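Local coordinates for protein putative aldehyde dehydrogenase AldY (PDB 4DNG) that probably oxidises aldehydes to carboxylates with NAD+ and may help protect cells against stress from ethanol and related compounds, at residues Val71-Arg76 against Glu114-Thr119; Asp348-Ala353 against Tyr366-Ala371; Ile90-Gly95 against Asp318-Lys323. All coordinates share one frame; numbering follows the deposited sequence.

Interaction 1. Residues Val71-Arg76 against Glu114-Thr119; sequences VLQKAR and EAMTYT
M116 reaches L72 and Q73 because its CG lies anti to its own carbonyl carbon (chi1 -68°) and the chain then runs straight through chi2 before bending at the sulfur. M116 CE is thereby carried over the backbone of helix 65-81, 3.8 Å from L72 C. L72 shares the same first rotamer, and the two side chains slide past each other in opposite directions, L72 CB meeting M116 CG at 3.9 Å. Beyond it, L72 CD1 closes on A115 CB, also at 3.9 Å. Q73 crosses the methionine at about a right angle, its CG 3.6 Å from M116 SD, while the methyl CE of M116 lies 3.6 Å from Q73 OE1. R76 also crosses it squarely, through CG alone; the polar end turns elsewhere and forms a salt bridge with D113.

The helices run almost exactly antiparallel, at 173°, with local axes 10.0 Å apart, and the L72 and M116 side chains occupy much of the interval. Helix 183-196 adds F194 against L72, and A169 of helix 156-169 touches A115 and T119. The hydroxyl of T119, 4.0 Å from L72 CD1, is turned back to A115 O, which also accepts from Y118 N on the opposite face of its carbonyl plane.

No hydrogen bond joins the two segments. The contact is mainly apolar packing between two antiparallel helices, in which a flexible thioether packs its CG against L72 and its sulfur and methyl against Q73 and R76, Q73 OE1 included, while the T119 hydroxyl and the R76 guanidinium are satisfied by A115 O and D113.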
ATOM      1  N   VAL A  71      14.611  20.376 -15.731  1.00 78.19           N
ATOM      2  CA  VAL A  71      13.233  20.242 -16.189  1.00 74.50           C
ATOM      3  C   VAL A  71      12.253  20.866 -15.182  1.00 72.18           C
ATOM      4  O   VAL A  71      11.348  21.608 -15.562  1.00 73.73           O
ATOM      5  CB  VAL A  71      12.932  18.766 -16.524  1.00 70.95           C
ATOM      6  CG1 VAL A  71      11.446  18.443 -16.495  1.00 65.46           C
ATOM      7  CG2 VAL A  71      13.538  18.425 -17.877  1.00 73.71           C
ATOM      8  N   LEU A  72      12.479  20.624 -13.898  1.00 70.66           N
ATOM      9  CA  LEU A  72      11.578  21.137 -12.869  1.00 74.05           C
ATOM     10  C   LEU A  72      11.722  22.618 -12.713  1.00 80.20           C
ATOM     11  O   LEU A  72      10.713  23.313 -12.532  1.00 78.18           O
ATOM     12  CB  LEU A  72      11.812  20.460 -11.523  1.00 75.57           C
ATOM     13  CG  LEU A  72      11.662  18.936 -11.544  1.00 80.82           C
ATOM     14  CD1 LEU A  72      12.233  18.329 -10.259  1.00 85.40           C
ATOM     15  CD2 LEU A  72      10.220  18.499 -11.791  1.00 77.64           C
ATOM     16  N   GLN A  73      12.973  23.091 -12.784  1.00 83.09           N
ATOM     17  CA  GLN A  73      13.276  24.509 -12.675  1.00 80.73           C
ATOM     18  C   GLN A  73      12.559  25.276 -13.773  1.00 79.96           C
ATOM     19  O   GLN A  73      11.798  26.198 -13.480  1.00 78.94           O
ATOM     20  CB  GLN A  73      14.785  24.764 -12.728  1.00 96.93           C
ATOM     21  CG  GLN A  73      15.479  24.748 -11.376  1.00105.12           C
ATOM     22  CD  GLN A  73      15.502  26.109 -10.704  1.00110.26           C
ATOM     23  OE1 GLN A  73      14.515  26.548 -10.105  1.00 96.92           O
ATOM     24  NE2 GLN A  73      16.645  26.784 -10.790  1.00128.57           N
ATOM     25  N   LYS A  74      12.767  24.878 -15.031  1.00 80.16           N
ATOM     26  CA  LYS A  74      12.126  25.576 -16.147  1.00 75.53           C
ATOM     27  C   LYS A  74      10.608  25.489 -16.027  1.00 71.43           C
ATOM     28  O   LYS A  74       9.916  26.470 -16.285  1.00 70.69           O
ATOM     29  CB  LYS A  74      12.628  25.054 -17.486  1.00 83.28           C
ATOM     30  CG  LYS A  74      14.135  25.227 -17.673  1.00 93.33           C
ATOM     31  CD  LYS A  74      14.534  25.238 -19.136  1.00 97.89           C
ATOM     32  CE  LYS A  74      16.038  25.410 -19.293  1.00103.50           C
ATOM     33  NZ  LYS A  74      16.789  24.129 -19.144  1.00 98.02           N
ATOM     34  N   ALA A  75      10.107  24.329 -15.582  1.00 68.89           N
ATOM     35  CA  ALA A  75       8.686  24.143 -15.277  1.00 66.85           C
ATOM     36  C   ALA A  75       8.176  25.129 -14.198  1.00 67.48           C
ATOM     37  O   ALA A  75       7.282  25.926 -14.475  1.00 69.70           O
ATOM     38  CB  ALA A  75       8.393  22.695 -14.892  1.00 64.13           C
ATOM     39  N   ARG A  76       8.758  25.107 -12.996  1.00 60.26           N
ATOM     40  CA  ARG A  76       8.395  26.094 -11.981  1.00 66.46           C
ATOM     41  C   ARG A  76       8.585  27.518 -12.498  1.00 73.69           C
ATOM     42  O   ARG A  76       7.829  28.419 -12.135  1.00 76.86           O
ATOM     43  CB  ARG A  76       9.154  25.872 -10.660  1.00 70.03           C
ATOM     44  CG  ARG A  76      10.503  26.566 -10.530  1.00 79.22           C
ATOM     45  CD  ARG A  76      10.379  27.961  -9.943  1.00 85.25           C
ATOM     46  NE  ARG A  76      10.245  27.950  -8.487  1.00 88.71           N
ATOM     47  CZ  ARG A  76      10.043  29.042  -7.750  1.00 82.91           C
ATOM     48  NH1 ARG A  76       9.953  28.946  -6.429  1.00 78.22           N
ATOM     49  NH2 ARG A  76       9.934  30.231  -8.332  1.00 73.08           N
ATOM     50  N   GLU A 114       9.971  21.602  -4.002  1.00 72.63           N
ATOM     51  CA  GLU A 114      10.246  20.520  -3.068  1.00 70.34           C
ATOM     52  C   GLU A 114      10.821  19.330  -3.815  1.00 69.55           C
ATOM     53  O   GLU A 114      11.810  18.744  -3.373  1.00 75.70           O
ATOM     54  CB  GLU A 114       9.002  20.172  -2.249  1.00 73.35           C
ATOM     55  CG  GLU A 114       9.203  19.113  -1.166  1.00 89.00           C
ATOM     56  CD  GLU A 114      10.157  19.524  -0.045  1.00115.29           C
ATOM     57  OE1 GLU A 114      10.186  20.718   0.344  1.00117.21           O
ATOM     58  OE2 GLU A 114      10.880  18.638   0.466  1.00127.63           O
ATOM     59  N   ALA A 115      10.253  19.031  -4.983  1.00 65.99           N
ATOM     60  CA  ALA A 115      10.739  17.944  -5.843  1.00 69.83           C
ATOM     61  C   ALA A 115      12.239  17.993  -6.143  1.00 78.65           C
ATOM     62  O   ALA A 115      12.926  16.965  -6.105  1.00 83.64           O
ATOM     63  CB  ALA A 115       9.947  17.900  -7.137  1.00 68.42           C
ATOM     64  N   MET A 116      12.742  19.187  -6.436  1.00 76.85           N
ATOM     65  CA  MET A 116      14.153  19.380  -6.705  1.00 78.16           C
ATOM     66  C   MET A 116      15.076  18.899  -5.578  1.00 82.04           C
ATOM     67  O   MET A 116      16.212  18.506  -5.834  1.00 87.84           O
ATOM     68  CB  MET A 116      14.423  20.851  -6.993  1.00 82.76           C
ATOM     69  CG  MET A 116      13.826  21.341  -8.295  1.00 88.17           C
ATOM     70  SD  MET A 116      14.148  23.093  -8.504  1.00 97.85           S
ATOM     71  CE  MET A 116      12.585  23.675  -9.153  1.00 92.34           C
ATOM     72  N   THR A 117      14.590  18.933  -4.342  1.00 80.61           N
ATOM     73  CA  THR A 117      15.394  18.540  -3.186  1.00 79.15           C
ATOM     74  C   THR A 117      15.597  17.028  -3.108  1.00 82.28           C
ATOM     75  O   THR A 117      16.520  16.551  -2.441  1.00 83.98           O
ATOM     76  CB  THR A 117      14.784  19.025  -1.855  1.00 78.59           C
ATOM     77  OG1 THR A 117      13.566  18.318  -1.588  1.00 79.58           O
ATOM     78  CG2 THR A 117      14.513  20.524  -1.897  1.00 78.39           C
ATOM     79  N   TYR A 118      14.750  16.268  -3.787  1.00 79.72           N
ATOM     80  CA  TYR A 118      14.902  14.818  -3.740  1.00 89.45           C
ATOM     81  C   TYR A 118      15.060  14.101  -5.086  1.00 83.96           C
ATOM     82  O   TYR A 118      15.150  12.871  -5.129  1.00 81.52           O
ATOM     83  CB  TYR A 118      13.820  14.173  -2.871  1.00 91.86           C
ATOM     84  CG  TYR A 118      12.410  14.542  -3.228  1.00 84.67           C
ATOM     85  CD1 TYR A 118      11.882  14.211  -4.470  1.00 87.84           C
ATOM     86  CD2 TYR A 118      11.592  15.190  -2.312  1.00 80.95           C
ATOM     87  CE1 TYR A 118      10.576  14.522  -4.796  1.00 87.35           C
ATOM     88  CE2 TYR A 118      10.285  15.520  -2.632  1.00 83.25           C
ATOM     89  CZ  TYR A 118       9.784  15.177  -3.876  1.00 85.62           C
ATOM     90  OH  TYR A 118       8.495  15.486  -4.225  1.00 92.47           O
ATOM     91  N   THR A 119      15.123  14.871  -6.168  1.00 77.94           N
ATOM     92  CA  THR A 119      15.482  14.329  -7.470  1.00 81.34           C
ATOM     93  C   THR A 119      16.792  13.544  -7.355  1.00 88.46           C
ATOM     94  O   THR A 119      17.029  12.594  -8.100  1.00 84.62           O
ATOM     95  CB  THR A 119      15.693  15.441  -8.510  1.00 88.20           C
ATOM     96  OG1 THR A 119      15.067  16.649  -8.066  1.00103.62           O
ATOM     97  CG2 THR A 119      15.114  15.033  -9.838  1.00 74.74           C
TER

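Interaction 2. Residues Asp348-Ala353 against Tyr366-Ala371; sequences DGIELA and YVFVGA
An antiparallel edge of the mixed sheet in the catalytic domain brings strand 351-354 alongside strand 362-369, and L352 facing F368 is its tightest backbone pairing. These two form a non-hydrogen-bonded pair with CA atoms 4.4 Å apart. L352 CD1 sits over the middle of the F368 ring, 3.5 Å from the centroid and 11° off the normal, a clear CH-pi contact. The CG of L352 stands opposite its backbone N (chi1 -175°), and chi2 near 61° then turns this methyl, rather than its twin, onto the ring; the other, CD2, meets the edge of Y366, 4.1 Å from CD2 of that ring.

E351 O lies at the rim of the F368 ring, near its plane, and accepts a long bond of 3.3 Å from V369 N, which comes from well above the carbonyl plane. I350 CG2 adds a contact with F368 CD1 at 3.6 Å. On the sheet face away from L352 and F368, V369 CG2 packs 3.4 Å from E351 OE1.

I342 and A345 of helix 332-347 close on F368, while backbone bonds tie F368 to A387 and I389. The result is a short antiparallel strand added beside the largely parallel sheet of the aldehyde dehydrogenase catalytic domain.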
ATOM      1  N   ASP A 348     -35.125  18.550   9.739  1.00103.04           N
ATOM      2  CA  ASP A 348     -34.512  17.856  10.882  1.00100.05           C
ATOM      3  C   ASP A 348     -34.516  18.625  12.203  1.00 95.59           C
ATOM      4  O   ASP A 348     -34.202  18.049  13.246  1.00 94.29           O
ATOM      5  CB  ASP A 348     -33.064  17.495  10.555  1.00102.08           C
ATOM      6  CG  ASP A 348     -32.923  16.109   9.966  1.00105.16           C
ATOM      7  OD1 ASP A 348     -33.929  15.556   9.473  1.00108.56           O
ATOM      8  OD2 ASP A 348     -31.791  15.573   9.995  1.00106.84           O
ATOM      9  N   GLY A 349     -34.831  19.921  12.149  1.00 96.04           N
ATOM     10  CA  GLY A 349     -34.891  20.766  13.343  1.00 93.52           C
ATOM     11  C   GLY A 349     -33.729  21.719  13.581  1.00 98.04           C
ATOM     12  O   GLY A 349     -33.890  22.720  14.284  1.00105.85           O
ATOM     13  N   ILE A 350     -32.563  21.421  13.006  1.00 98.40           N
ATOM     14  CA  ILE A 350     -31.330  22.170  13.294  1.00 96.00           C
ATOM     15  C   ILE A 350     -31.467  23.664  13.015  1.00 92.19           C
ATOM     16  O   ILE A 350     -31.922  24.055  11.952  1.00 90.86           O
ATOM     17  CB  ILE A 350     -30.114  21.606  12.529  1.00 98.45           C
ATOM     18  CG1 ILE A 350     -29.708  20.236  13.089  1.00107.38           C
ATOM     19  CG2 ILE A 350     -28.928  22.559  12.620  1.00 93.38           C
ATOM     20  CD1 ILE A 350     -30.282  19.053  12.340  1.00109.45           C
ATOM     21  N   GLU A 351     -31.089  24.490  13.989  1.00 93.56           N
ATOM     22  CA  GLU A 351     -31.128  25.941  13.828  1.00 91.54           C
ATOM     23  C   GLU A 351     -30.218  26.406  12.692  1.00 86.97           C
ATOM     24  O   GLU A 351     -29.220  25.769  12.369  1.00 90.00           O
ATOM     25  CB  GLU A 351     -30.751  26.648  15.140  1.00 94.23           C
ATOM     26  CG  GLU A 351     -30.923  28.165  15.106  1.00 99.89           C
ATOM     27  CD  GLU A 351     -30.466  28.872  16.370  1.00108.01           C
ATOM     28  OE1 GLU A 351     -29.889  28.219  17.266  1.00113.61           O
ATOM     29  OE2 GLU A 351     -30.685  30.099  16.465  1.00110.82           O
ATOM     30  N   LEU A 352     -30.587  27.520  12.085  1.00 87.89           N
ATOM     31  CA  LEU A 352     -29.779  28.143  11.068  1.00 91.66           C
ATOM     32  C   LEU A 352     -29.524  29.559  11.542  1.00 94.59           C
ATOM     33  O   LEU A 352     -30.395  30.420  11.435  1.00 90.85           O
ATOM     34  CB  LEU A 352     -30.518  28.140   9.723  1.00 88.23           C
ATOM     35  CG  LEU A 352     -29.812  28.644   8.464  1.00 92.04           C
ATOM     36  CD1 LEU A 352     -28.574  27.813   8.154  1.00 87.26           C
ATOM     37  CD2 LEU A 352     -30.772  28.590   7.292  1.00 94.23           C
ATOM     38  N   ALA A 353     -28.337  29.782  12.101  1.00 97.36           N
ATOM     39  CA  ALA A 353     -27.951  31.110  12.571  1.00100.69           C
ATOM     40  C   ALA A 353     -27.808  32.081  11.404  1.00 95.47           C
ATOM     41  O   ALA A 353     -28.317  33.203  11.460  1.00 92.29           O
ATOM     42  CB  ALA A 353     -26.670  31.047  13.385  1.00101.46           C
ATOM     43  N   TYR A 366     -24.055  29.419   4.458  1.00 84.44           N
ATOM     44  CA  TYR A 366     -25.042  28.999   5.461  1.00 83.82           C
ATOM     45  C   TYR A 366     -24.312  28.520   6.702  1.00 89.91           C
ATOM     46  O   TYR A 366     -23.337  27.773   6.601  1.00 94.45           O
ATOM     47  CB  TYR A 366     -25.924  27.852   4.958  1.00 79.06           C
ATOM     48  CG  TYR A 366     -26.895  28.196   3.842  1.00 83.23           C
ATOM     49  CD1 TYR A 366     -26.441  28.474   2.543  1.00 82.56           C
ATOM     50  CD2 TYR A 366     -28.275  28.196   4.073  1.00 84.24           C
ATOM     51  CE1 TYR A 366     -27.332  28.770   1.517  1.00 85.29           C
ATOM     52  CE2 TYR A 366     -29.173  28.489   3.059  1.00 88.03           C
ATOM     53  CZ  TYR A 366     -28.700  28.772   1.782  1.00 90.48           C
ATOM     54  OH  TYR A 366     -29.597  29.070   0.779  1.00 97.89           O
ATOM     55  N   VAL A 367     -24.786  28.933   7.872  1.00 89.25           N
ATOM     56  CA  VAL A 367     -24.222  28.434   9.116  1.00 83.61           C
ATOM     57  C   VAL A 367     -25.323  27.807   9.966  1.00 88.70           C
ATOM     58  O   VAL A 367     -26.268  28.485  10.395  1.00 96.31           O
ATOM     59  CB  VAL A 367     -23.428  29.514   9.906  1.00 80.70           C
ATOM     60  CG1 VAL A 367     -22.850  28.915  11.190  1.00 74.22           C
ATOM     61  CG2 VAL A 367     -22.302  30.117   9.049  1.00 77.49           C
ATOM     62  N   PHE A 368     -25.202  26.498  10.167  1.00 83.57           N
ATOM     63  CA  PHE A 368     -26.051  25.750  11.083  1.00 83.71           C
ATOM     64  C   PHE A 368     -25.363  25.666  12.446  1.00 85.72           C
ATOM     65  O   PHE A 368     -24.144  25.483  12.527  1.00 85.31           O
ATOM     66  CB  PHE A 368     -26.314  24.349  10.538  1.00 81.68           C
ATOM     67  CG  PHE A 368     -27.234  24.324   9.354  1.00 82.70           C
ATOM     68  CD1 PHE A 368     -28.612  24.395   9.529  1.00 82.74           C
ATOM     69  CD2 PHE A 368     -26.725  24.219   8.056  1.00 76.36           C
ATOM     70  CE1 PHE A 368     -29.470  24.368   8.432  1.00 78.70           C
ATOM     71  CE2 PHE A 368     -27.574  24.195   6.963  1.00 69.71           C
ATOM     72  CZ  PHE A 368     -28.950  24.270   7.152  1.00 71.95           C
ATOM     73  N   VAL A 369     -26.137  25.822  13.515  1.00 85.79           N
ATOM     74  CA  VAL A 369     -25.568  25.819  14.857  1.00 89.86           C
ATOM     75  C   VAL A 369     -26.275  24.814  15.745  1.00 86.86           C
ATOM     76  O   VAL A 369     -27.414  24.426  15.470  1.00 85.26           O
ATOM     77  CB  VAL A 369     -25.595  27.221  15.519  1.00 99.53           C
ATOM     78  CG1 VAL A 369     -24.629  28.165  14.819  1.00101.48           C
ATOM     79  CG2 VAL A 369     -27.005  27.802  15.539  1.00102.75           C
ATOM     80  N   GLY A 370     -25.579  24.403  16.802  1.00 86.38           N
ATOM     81  CA  GLY A 370     -26.114  23.500  17.813  1.00 81.37           C
ATOM     82  C   GLY A 370     -26.489  22.146  17.255  1.00 81.91           C
ATOM     83  O   GLY A 370     -27.448  21.527  17.722  1.00 80.89           O
ATOM     84  N   ALA A 371     -25.739  21.701  16.246  1.00 79.48           N
ATOM     85  CA  ALA A 371     -25.975  20.413  15.609  1.00 85.65           C
ATOM     86  C   ALA A 371     -25.403  19.234  16.394  1.00 90.42           C
ATOM     87  O   ALA A 371     -24.374  19.357  17.057  1.00 92.72           O
ATOM     88  CB  ALA A 371     -25.390  20.423  14.210  1.00 87.65           C
TER

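Interaction 3. Residues Ile90-Gly95 against Asp318-Lys323; sequences IARETG and DQTDPK
The flat carboxamide of Q319 lies with G95 CA above one of its faces, 3.5 Å from Q319 CD, while its NE2 is directed at A91 O. That bond is nearly straight, at 160°, but its modelled length of 2.4 Å is too short to be trusted in detail. A91 O also receives the N-H of G95 at 2.8 Å, so the loop amide joins a helix-end bond already present; NE2 has a further, weak bond to G96 O. A second flat group steadies the loop: T320 OG1 and T320 N meet D318 OD1 from the same side of the carboxylate plane, and the hydrogen bond from T320 N to D318 OD1, 3.2 Å, makes an Asx turn. The type I turn from D318 to D321 thus presents Q319 to the helix, with T320 CG2 brushing R92 CG at 4.5 Å.

A leucine in place of Q319 would probably leave A91 O without its partner from the loop and the loop without its polar tie to the helix.

Helix 83-94 ends here, the positive phi of G95 breaking it. I98 and S101 of helix 98-118 pack against A91, and I90 and T94 meet helix 156-169, while the partner loop links helix 297-313 to helix 332-347.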
ATOM      1  N   ILE A  90      -7.285  29.697 -13.698  1.00 63.94           N
ATOM      2  CA  ILE A  90      -7.741  28.835 -12.599  1.00 61.31           C
ATOM      3  C   ILE A  90      -9.059  29.348 -12.031  1.00 60.45           C
ATOM      4  O   ILE A  90      -9.966  28.570 -11.786  1.00 60.93           O
ATOM      5  CB  ILE A  90      -6.720  28.722 -11.438  1.00 62.16           C
ATOM      6  CG1 ILE A  90      -5.457  27.960 -11.880  1.00 62.83           C
ATOM      7  CG2 ILE A  90      -7.345  28.012 -10.241  1.00 52.17           C
ATOM      8  CD1 ILE A  90      -4.259  28.247 -10.998  1.00 59.09           C
ATOM      9  N   ALA A  91      -9.148  30.657 -11.813  1.00 59.09           N
ATOM     10  CA  ALA A  91     -10.384  31.266 -11.359  1.00 65.75           C
ATOM     11  C   ALA A  91     -11.544  31.044 -12.359  1.00 68.59           C
ATOM     12  O   ALA A  91     -12.588  30.516 -11.978  1.00 65.65           O
ATOM     13  CB  ALA A  91     -10.176  32.750 -11.075  1.00 69.18           C
ATOM     14  N   ARG A  92     -11.339  31.392 -13.631  1.00 71.24           N
ATOM     15  CA  ARG A  92     -12.396  31.258 -14.649  1.00 73.53           C
ATOM     16  C   ARG A  92     -12.933  29.836 -14.770  1.00 73.89           C
ATOM     17  O   ARG A  92     -14.143  29.642 -14.843  1.00 71.67           O
ATOM     18  CB  ARG A  92     -11.941  31.742 -16.031  1.00 76.65           C
ATOM     19  CG  ARG A  92     -10.990  32.929 -16.020  1.00 84.01           C
ATOM     20  CD  ARG A  92     -11.287  33.950 -17.112  1.00 91.57           C
ATOM     21  NE  ARG A  92     -11.046  33.488 -18.484  1.00 90.96           N
ATOM     22  CZ  ARG A  92     -12.001  33.096 -19.327  1.00 89.90           C
ATOM     23  NH1 ARG A  92     -13.271  33.081 -18.930  1.00101.39           N
ATOM     24  NH2 ARG A  92     -11.694  32.709 -20.564  1.00 77.52           N
ATOM     25  N   GLU A  93     -12.041  28.848 -14.766  1.00 70.19           N
ATOM     26  CA  GLU A  93     -12.426  27.469 -15.111  1.00 68.87           C
ATOM     27  C   GLU A  93     -13.099  26.802 -13.947  1.00 66.63           C
ATOM     28  O   GLU A  93     -13.998  25.979 -14.099  1.00 67.58           O
ATOM     29  CB  GLU A  93     -11.202  26.643 -15.512  1.00 60.60           C
ATOM     30  CG  GLU A  93     -11.540  25.336 -16.199  1.00 61.24           C
ATOM     31  CD  GLU A  93     -10.319  24.519 -16.610  1.00 72.18           C
ATOM     32  OE1 GLU A  93      -9.288  24.527 -15.891  1.00 66.54           O
ATOM     33  OE2 GLU A  93     -10.390  23.844 -17.661  1.00 84.09           O
ATOM     34  N   THR A  94     -12.661  27.231 -12.781  1.00 66.80           N
ATOM     35  CA  THR A  94     -12.797  26.512 -11.542  1.00 62.51           C
ATOM     36  C   THR A  94     -13.843  27.173 -10.642  1.00 67.77           C
ATOM     37  O   THR A  94     -14.429  26.518  -9.787  1.00 63.70           O
ATOM     38  CB  THR A  94     -11.396  26.481 -10.898  1.00 60.91           C
ATOM     39  OG1 THR A  94     -10.893  25.138 -10.854  1.00 75.49           O
ATOM     40  CG2 THR A  94     -11.379  27.061  -9.561  1.00 55.77           C
ATOM     41  N   GLY A  95     -14.096  28.470 -10.851  1.00 74.52           N
ATOM     42  CA  GLY A  95     -15.043  29.215 -10.006  1.00 75.24           C
ATOM     43  C   GLY A  95     -14.441  29.591  -8.659  1.00 70.26           C
ATOM     44  O   GLY A  95     -15.039  30.318  -7.870  1.00 70.91           O
ATOM     45  N   ASP A 318     -18.743  37.616  -8.579  1.00 85.07           N
ATOM     46  CA  ASP A 318     -17.821  37.288  -9.656  1.00 84.30           C
ATOM     47  C   ASP A 318     -16.456  36.995  -9.074  1.00 81.61           C
ATOM     48  O   ASP A 318     -15.860  37.824  -8.402  1.00 85.75           O
ATOM     49  CB  ASP A 318     -17.730  38.415 -10.681  1.00 87.41           C
ATOM     50  CG  ASP A 318     -17.123  37.957 -11.991  1.00 90.46           C
ATOM     51  OD1 ASP A 318     -16.485  36.877 -12.016  1.00 93.96           O
ATOM     52  OD2 ASP A 318     -17.281  38.679 -13.000  1.00 92.53           O
ATOM     53  N   GLN A 319     -15.974  35.799  -9.353  1.00 77.95           N
ATOM     54  CA  GLN A 319     -14.764  35.258  -8.743  1.00 82.08           C
ATOM     55  C   GLN A 319     -13.490  35.800  -9.404  1.00 89.23           C
ATOM     56  O   GLN A 319     -12.396  35.762  -8.825  1.00 89.98           O
ATOM     57  CB  GLN A 319     -14.836  33.765  -8.912  1.00 76.43           C
ATOM     58  CG  GLN A 319     -15.752  33.454 -10.089  1.00 77.45           C
ATOM     59  CD  GLN A 319     -15.079  32.578 -11.094  1.00 81.92           C
ATOM     60  OE1 GLN A 319     -15.675  32.177 -12.087  1.00 84.52           O
ATOM     61  NE2 GLN A 319     -13.818  32.266 -10.837  1.00 87.20           N
ATOM     62  N   THR A 320     -13.640  36.306 -10.622  1.00 88.16           N
ATOM     63  CA  THR A 320     -12.543  36.967 -11.305  1.00 88.63           C
ATOM     64  C   THR A 320     -12.253  38.342 -10.698  1.00 86.99           C
ATOM     65  O   THR A 320     -11.216  38.927 -10.975  1.00 87.95           O
ATOM     66  CB  THR A 320     -12.819  37.105 -12.802  1.00 91.95           C
ATOM     67  OG1 THR A 320     -13.842  38.087 -12.996  1.00 89.03           O
ATOM     68  CG2 THR A 320     -13.250  35.744 -13.390  1.00 90.19           C
ATOM     69  N   ASP A 321     -13.164  38.838  -9.863  1.00 84.63           N
ATOM     70  CA  ASP A 321     -12.958  40.063  -9.086  1.00 88.27           C
ATOM     71  C   ASP A 321     -12.035  39.756  -7.896  1.00 94.28           C
ATOM     72  O   ASP A 321     -12.342  38.866  -7.096  1.00 99.98           O
ATOM     73  CB  ASP A 321     -14.329  40.593  -8.633  1.00 93.18           C
ATOM     74  CG  ASP A 321     -14.255  41.845  -7.741  1.00 96.57           C
ATOM     75  OD1 ASP A 321     -13.344  41.990  -6.894  1.00102.57           O
ATOM     76  OD2 ASP A 321     -15.170  42.677  -7.864  1.00 90.54           O
ATOM     77  N   PRO A 322     -10.903  40.495  -7.771  1.00100.18           N
ATOM     78  CA  PRO A 322      -9.873  40.198  -6.745  1.00 98.98           C
ATOM     79  C   PRO A 322     -10.295  40.427  -5.276  1.00106.42           C
ATOM     80  O   PRO A 322      -9.496  40.169  -4.367  1.00111.99           O
ATOM     81  CB  PRO A 322      -8.706  41.130  -7.126  1.00 93.71           C
ATOM     82  CG  PRO A 322      -9.324  42.227  -7.908  1.00 91.42           C
ATOM     83  CD  PRO A 322     -10.530  41.659  -8.605  1.00 95.54           C
ATOM     84  N   LYS A 323     -11.520  40.899  -5.045  1.00 98.06           N
ATOM     85  CA  LYS A 323     -12.033  41.056  -3.682  1.00102.63           C
ATOM     86  C   LYS A 323     -13.279  40.201  -3.385  1.00101.62           C
ATOM     87  O   LYS A 323     -13.995  40.456  -2.412  1.00106.18           O
ATOM     88  CB  LYS A 323     -12.293  42.535  -3.352  1.00110.62           C
ATOM     89  CG  LYS A 323     -11.110  43.262  -2.718  1.00118.57           C
ATOM     90  CD  LYS A 323     -11.588  44.288  -1.696  1.00122.68           C
ATOM     91  CE  LYS A 323     -10.474  44.736  -0.760  1.00121.95           C
ATOM     92  NZ  LYS A 323      -9.760  45.941  -1.263  1.00117.90           N
TER

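Read from the N terminus, the chain passes 71-76 on helix 65-81, then 90-95 on helix 83-94, before 114-119 on helix 98-118 closes interaction 1. Interaction 3, opened between these two segments, stays open until 318-323, so the two cross: a local closure within three consecutive helices and a long one spanning 222 residues. Interaction 2 follows in series, 348-353 meeting 366-371 after only twelve intervening residues, partly strand. No two of the three touch; interactions 1 and 2 lie on opposite sides of the chain's centre, about 47 Å apart between centres. Interaction 3 joins the N-terminal helices to the loop before helix 332-347, whereas interaction 2 is internal to the later sheet.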